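Local coordinates for carboxysome shell vertex protein CcmL (Nostoc sp., PDB 4N8X) that probably forms the pentameric vertices of the carboxysome shell, the polyhedral compartment in which cyanobacteria sequester RuBisCO, at residues 1-6 and 28-33; 54-59 and 77-82. All blocks are in the same frame, centred on the assembly; numbering follows the deposited sequence.

How the contacts relate
Contacts 1 and 2 lie in the same antiparallel sheet of the barrel, their centres about 9 Å apart, and are joined because strands 2-11 and 55-60 are neighbours: Val6 N meets Glu54 O and Gln2 O meets Ile58 N, both probable hydrogen bonds. Contact 2, close to the middle of the chain, is buried almost throughout, Glu54 alone being partly exposed, and mostly apolar, with valine, leucine, isoleucine and alanine lining both faces of the pair. Contact 1, about 9 Å from the centre of the chain, is only partly buried; its apolar patches are interspersed with glutamines, a lysine and bridging waters. Both also touch a second subunit of the pentamer.

Contact 1 (1-6 and 28-33); sequences MQIAKV and QLVDEE
Ile3 meets Val30 with CG2: chi1 of -63° sets Ile3 CG1 beside the backbone N and swings CG2 anti to it, onto Val30. Val30 turns CG1 anti to its N (chi1 171°), leaving its branch point facing Ile3, and Ile3 CG2 comes within 3.7 Å of Val30 CB while touching both valine methyls. The backbone fixes this meeting: Val30 N donates to Ile3 O over 2.9 Å, from a position tilted out of the carbonyl plane. Farther along, Lys5 and Gln28 form a hydrogen-bonded antiparallel pair, with Lys5 N to Gln28 O at 2.8 Å and Gln28 N to Lys5 O at 2.9 Å. Ala4 and Leu29 make the non-hydrogen-bonded pair between these bonds, and Leu29 CD1 bends back to lie 3.9 Å from Ala4 CB. This is the pairing of strands 2-11 and 24-30 in the antiparallel beta barrel of the CcmL/EutN family; the short strands 2-6 and 28-30 run antiparallel with a strong twist, 139° between their directions. On the face that carries Lys5 and Gln28, both chains run out extended and do not bond directly. A water joins their ends, giving a hydrogen bond to Gln28 OE1 at 2.7 Å and taking a longer one from Lys5 NZ at 3.3 Å. Gln28 is held further by Arg7 at OE1 and by Leu37 O at NE2, so both ends of its amide are engaged. A second water donates to Val30 O at 2.7 Å and also to Gln2 OE1, bridging backbone and side chain. Val30 O also accepts the hydroxyl of Tyr40 of the second subunit, and the backbone O of that Tyr40 accepts Gln2 NE2.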
# COMPACT_ATOMS: atom_id res chain seq x y z
N MET A 1 -1.74 10.19 6.28
CA MET A 1 -3.14 10.01 6.56
C MET A 1 -3.99 10.72 5.53
O MET A 1 -3.60 11.75 5.01
CB MET A 1 -3.47 10.60 7.94
CG MET A 1 -2.88 9.82 9.12
SD MET A 1 -1.10 10.01 9.28
CE MET A 1 -0.92 11.63 10.09
N GLN A 2 -5.18 10.19 5.25
CA GLN A 2 -6.12 10.82 4.35
C GLN A 2 -7.20 11.51 5.14
O GLN A 2 -7.50 11.11 6.27
CB GLN A 2 -6.74 9.79 3.37
CG GLN A 2 -5.75 9.24 2.29
CD GLN A 2 -5.04 10.33 1.45
OE1 GLN A 2 -5.57 10.82 0.43
NE2 GLN A 2 -3.82 10.69 1.85
N ILE A 3 -7.82 12.51 4.53
CA ILE A 3 -8.95 13.24 5.09
C ILE A 3 -10.22 12.61 4.55
O ILE A 3 -10.29 12.29 3.36
CB ILE A 3 -8.88 14.73 4.62
CG1 ILE A 3 -7.61 15.38 5.16
CG2 ILE A 3 -10.10 15.59 5.07
CD1 ILE A 3 -7.21 16.60 4.39
N ALA A 4 -11.22 12.39 5.39
CA ALA A 4 -12.48 11.80 4.95
C ALA A 4 -13.63 12.36 5.78
O ALA A 4 -13.39 12.95 6.82
CB ALA A 4 -12.42 10.30 5.05
N LYS A 5 -14.86 12.18 5.32
CA LYS A 5 -16.05 12.67 6.01
C LYS A 5 -16.87 11.48 6.49
O LYS A 5 -17.10 10.51 5.75
CB LYS A 5 -16.88 13.55 5.06
CG LYS A 5 -18.16 14.20 5.62
CD LYS A 5 -18.97 14.82 4.44
CE LYS A 5 -20.24 15.55 4.91
NZ LYS A 5 -21.05 16.14 3.76
N VAL A 6 -17.28 11.53 7.75
CA VAL A 6 -18.08 10.47 8.34
C VAL A 6 -19.47 10.50 7.75
O VAL A 6 -20.23 11.45 7.93
CB VAL A 6 -18.17 10.63 9.87
CG1 VAL A 6 -19.07 9.53 10.48
CG2 VAL A 6 -16.77 10.51 10.48
N GLN A 28 -16.33 8.99 3.41
CA GLN A 28 -16.23 9.48 2.04
C GLN A 28 -14.95 10.27 1.96
O GLN A 28 -14.78 11.22 2.71
CB GLN A 28 -17.45 10.37 1.69
CG GLN A 28 -17.40 11.02 0.28
CD GLN A 28 -18.59 11.90 -0.03
OE1 GLN A 28 -19.38 12.21 0.87
NE2 GLN A 28 -18.73 12.33 -1.30
N LEU A 29 -14.06 9.87 1.05
CA LEU A 29 -12.73 10.48 0.92
C LEU A 29 -12.78 11.93 0.45
O LEU A 29 -13.70 12.33 -0.25
CB LEU A 29 -11.85 9.65 -0.04
CG LEU A 29 -11.28 8.40 0.67
CD1 LEU A 29 -10.58 8.79 1.94
CD2 LEU A 29 -12.31 7.34 0.98
N VAL A 30 -11.80 12.71 0.88
CA VAL A 30 -11.69 14.13 0.49
C VAL A 30 -10.38 14.27 -0.29
O VAL A 30 -9.39 13.59 0.04
CB VAL A 30 -11.71 15.04 1.75
CG1 VAL A 30 -11.38 16.49 1.42
CG2 VAL A 30 -13.09 14.96 2.46
N ASP A 31 -10.37 15.10 -1.33
CA ASP A 31 -9.13 15.35 -2.05
C ASP A 31 -8.35 16.52 -1.43
O ASP A 31 -8.76 17.09 -0.41
CB ASP A 31 -9.34 15.55 -3.57
CG ASP A 31 -9.96 16.90 -3.95
OD1 ASP A 31 -10.13 17.80 -3.09
OD2 ASP A 31 -10.28 17.07 -5.15
N GLU A 32 -7.23 16.87 -2.05
CA GLU A 32 -6.30 17.82 -1.44
C GLU A 32 -6.94 19.20 -1.30
O GLU A 32 -6.64 19.91 -0.34
CB GLU A 32 -5.03 17.92 -2.28
CG GLU A 32 -3.90 18.66 -1.60
CD GLU A 32 -3.96 20.16 -1.83
OE1 GLU A 32 -4.62 20.58 -2.80
OE2 GLU A 32 -3.35 20.92 -1.03
N GLU A 33 -7.77 19.57 -2.26
CA GLU A 33 -8.40 20.92 -2.28
C GLU A 33 -9.66 20.98 -1.39
O GLU A 33 -10.29 22.02 -1.28
CB GLU A 33 -8.78 21.32 -3.71
CG GLU A 33 -7.58 21.66 -4.64
CD GLU A 33 -7.09 20.45 -5.46
OE1 GLU A 33 -6.08 20.58 -6.19
OE2 GLU A 33 -7.71 19.38 -5.37
O HOH W 1 -8.48 11.20 -0.71
O HOH W 2 -21.39 13.86 1.45

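Contact 2 (54-59 and 77-82); sequences EWVLIS and AAVVAI
Ala78 O is gripped twice from strand 55-60: Ser59 N donates to it over 3.0 Å, nearly along the C=O axis, and the CA-H of Ile58 adds a weaker contact, CA to O 3.3 Å. Ser59 O is held in the same manner by Ala78 N and by the CA-H of Ala77, closing a hydrogen-bonded pair. Nearer the other end, Leu57 faces two residues at once. Its O accepts Val80 N at 2.9 Å in a nearly straight bond, and its N donates to Ala81 O; with the backbone of Val80 turned to psi -17°, this is a classic beta bulge. The extra residue sets Val80 and Ala81 against the same face: Leu57 CB meets Val80 CG2, and Leu57 CD1 lies 3.9 Å from Ala81 CB. On the opposite face Val56 CB rests 4.0 Å from Val79 CG1, the two side chains crossing at about a right angle. Ile82 keeps CG1 beside its own N (chi1 -65°), which brings CG1 to 4.1 Å from Val56 CG1 and CD1 to 3.7 Å from Glu54 OE1. With only an alanine in place of Ile82, the carbons beside Val56 and the Glu54 carboxylate are lost, which is likely to open a gap there and uncover the acid, whose OE1 accepts Gly51 N. Strand 55-60 is flanked on its other side by strand 2-11, Trp55 stacks on Tyr94, and Ala81 and Ile82 pair with a strand of the second subunit, carrying the sheet across the interface.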
# COMPACT_ATOMS: atom_id res chain seq x y z
N GLU A 54 -18.70 14.83 10.36
CA GLU A 54 -17.40 15.37 10.73
C GLU A 54 -16.33 14.92 9.72
O GLU A 54 -16.44 13.84 9.12
CB GLU A 54 -17.03 14.91 12.14
CG GLU A 54 -17.80 15.70 13.20
CD GLU A 54 -17.38 15.39 14.62
OE1 GLU A 54 -17.15 14.21 14.91
OE2 GLU A 54 -17.30 16.32 15.45
N TRP A 55 -15.33 15.78 9.52
CA TRP A 55 -14.08 15.43 8.85
C TRP A 55 -13.09 14.81 9.84
O TRP A 55 -12.89 15.29 10.96
CB TRP A 55 -13.48 16.69 8.22
CG TRP A 55 -14.22 17.17 6.98
CD1 TRP A 55 -15.54 16.99 6.69
CD2 TRP A 55 -13.66 17.89 5.86
NE1 TRP A 55 -15.85 17.57 5.46
CE2 TRP A 55 -14.71 18.12 4.94
CE3 TRP A 55 -12.38 18.37 5.57
CZ2 TRP A 55 -14.52 18.81 3.73
CZ3 TRP A 55 -12.19 19.06 4.35
CH2 TRP A 55 -13.26 19.27 3.46
N VAL A 56 -12.43 13.76 9.40
CA VAL A 56 -11.53 13.02 10.26
C VAL A 56 -10.28 12.68 9.44
O VAL A 56 -10.30 12.76 8.22
CB VAL A 56 -12.20 11.72 10.73
CG1 VAL A 56 -13.41 12.04 11.61
CG2 VAL A 56 -12.65 10.88 9.52
N LEU A 57 -9.20 12.33 10.14
CA LEU A 57 -8.04 11.74 9.52
C LEU A 57 -8.11 10.22 9.68
O LEU A 57 -8.42 9.71 10.76
CB LEU A 57 -6.78 12.25 10.20
CG LEU A 57 -6.55 13.72 10.00
CD1 LEU A 57 -5.45 14.15 10.94
CD2 LEU A 57 -6.08 13.90 8.55
N ILE A 58 -7.78 9.52 8.60
CA ILE A 58 -7.71 8.07 8.57
C ILE A 58 -6.24 7.65 8.42
O ILE A 58 -5.54 8.15 7.55
CB ILE A 58 -8.43 7.54 7.34
CG1 ILE A 58 -9.93 7.93 7.33
CG2 ILE A 58 -8.36 5.99 7.30
CD1 ILE A 58 -10.66 7.34 6.06
N SER A 59 -5.77 6.74 9.28
CA SER A 59 -4.48 6.09 9.10
C SER A 59 -4.73 4.72 8.53
O SER A 59 -5.65 4.02 8.99
CB SER A 59 -3.76 6.00 10.45
OG SER A 59 -3.13 7.23 10.74
N ALA A 77 -7.55 0.30 8.53
CA ALA A 77 -7.98 1.71 8.47
C ALA A 77 -8.67 2.08 9.76
O ALA A 77 -9.52 1.32 10.25
CB ALA A 77 -8.93 2.00 7.24
N ALA A 78 -8.20 3.18 10.36
CA ALA A 78 -8.69 3.65 11.65
C ALA A 78 -8.85 5.18 11.64
O ALA A 78 -8.04 5.91 11.04
CB ALA A 78 -7.74 3.18 12.81
N VAL A 79 -9.89 5.65 12.32
CA VAL A 79 -10.05 7.07 12.59
C VAL A 79 -9.07 7.49 13.69
O VAL A 79 -9.02 6.87 14.73
CB VAL A 79 -11.51 7.39 12.94
CG1 VAL A 79 -11.65 8.83 13.44
CG2 VAL A 79 -12.40 7.14 11.71
N VAL A 80 -8.22 8.49 13.42
CA VAL A 80 -7.24 8.84 14.43
C VAL A 80 -7.45 10.24 14.98
O VAL A 80 -6.92 10.59 16.04
CB VAL A 80 -5.76 8.62 13.96
CG1 VAL A 80 -5.54 7.18 13.53
CG2 VAL A 80 -5.35 9.57 12.79
N ALA A 81 -8.21 11.06 14.27
CA ALA A 81 -8.40 12.44 14.70
C ALA A 81 -9.65 13.02 14.06
O ALA A 81 -10.01 12.63 12.96
CB ALA A 81 -7.17 13.28 14.31
N ILE A 82 -10.31 13.94 14.77
CA ILE A 82 -11.37 14.75 14.18
C ILE A 82 -10.77 16.13 13.85
O ILE A 82 -10.12 16.77 14.69
CB ILE A 82 -12.55 14.93 15.16
CG1 ILE A 82 -13.23 13.59 15.42
CG2 ILE A 82 -13.57 16.02 14.65
CD1 ILE A 82 -13.99 13.53 16.79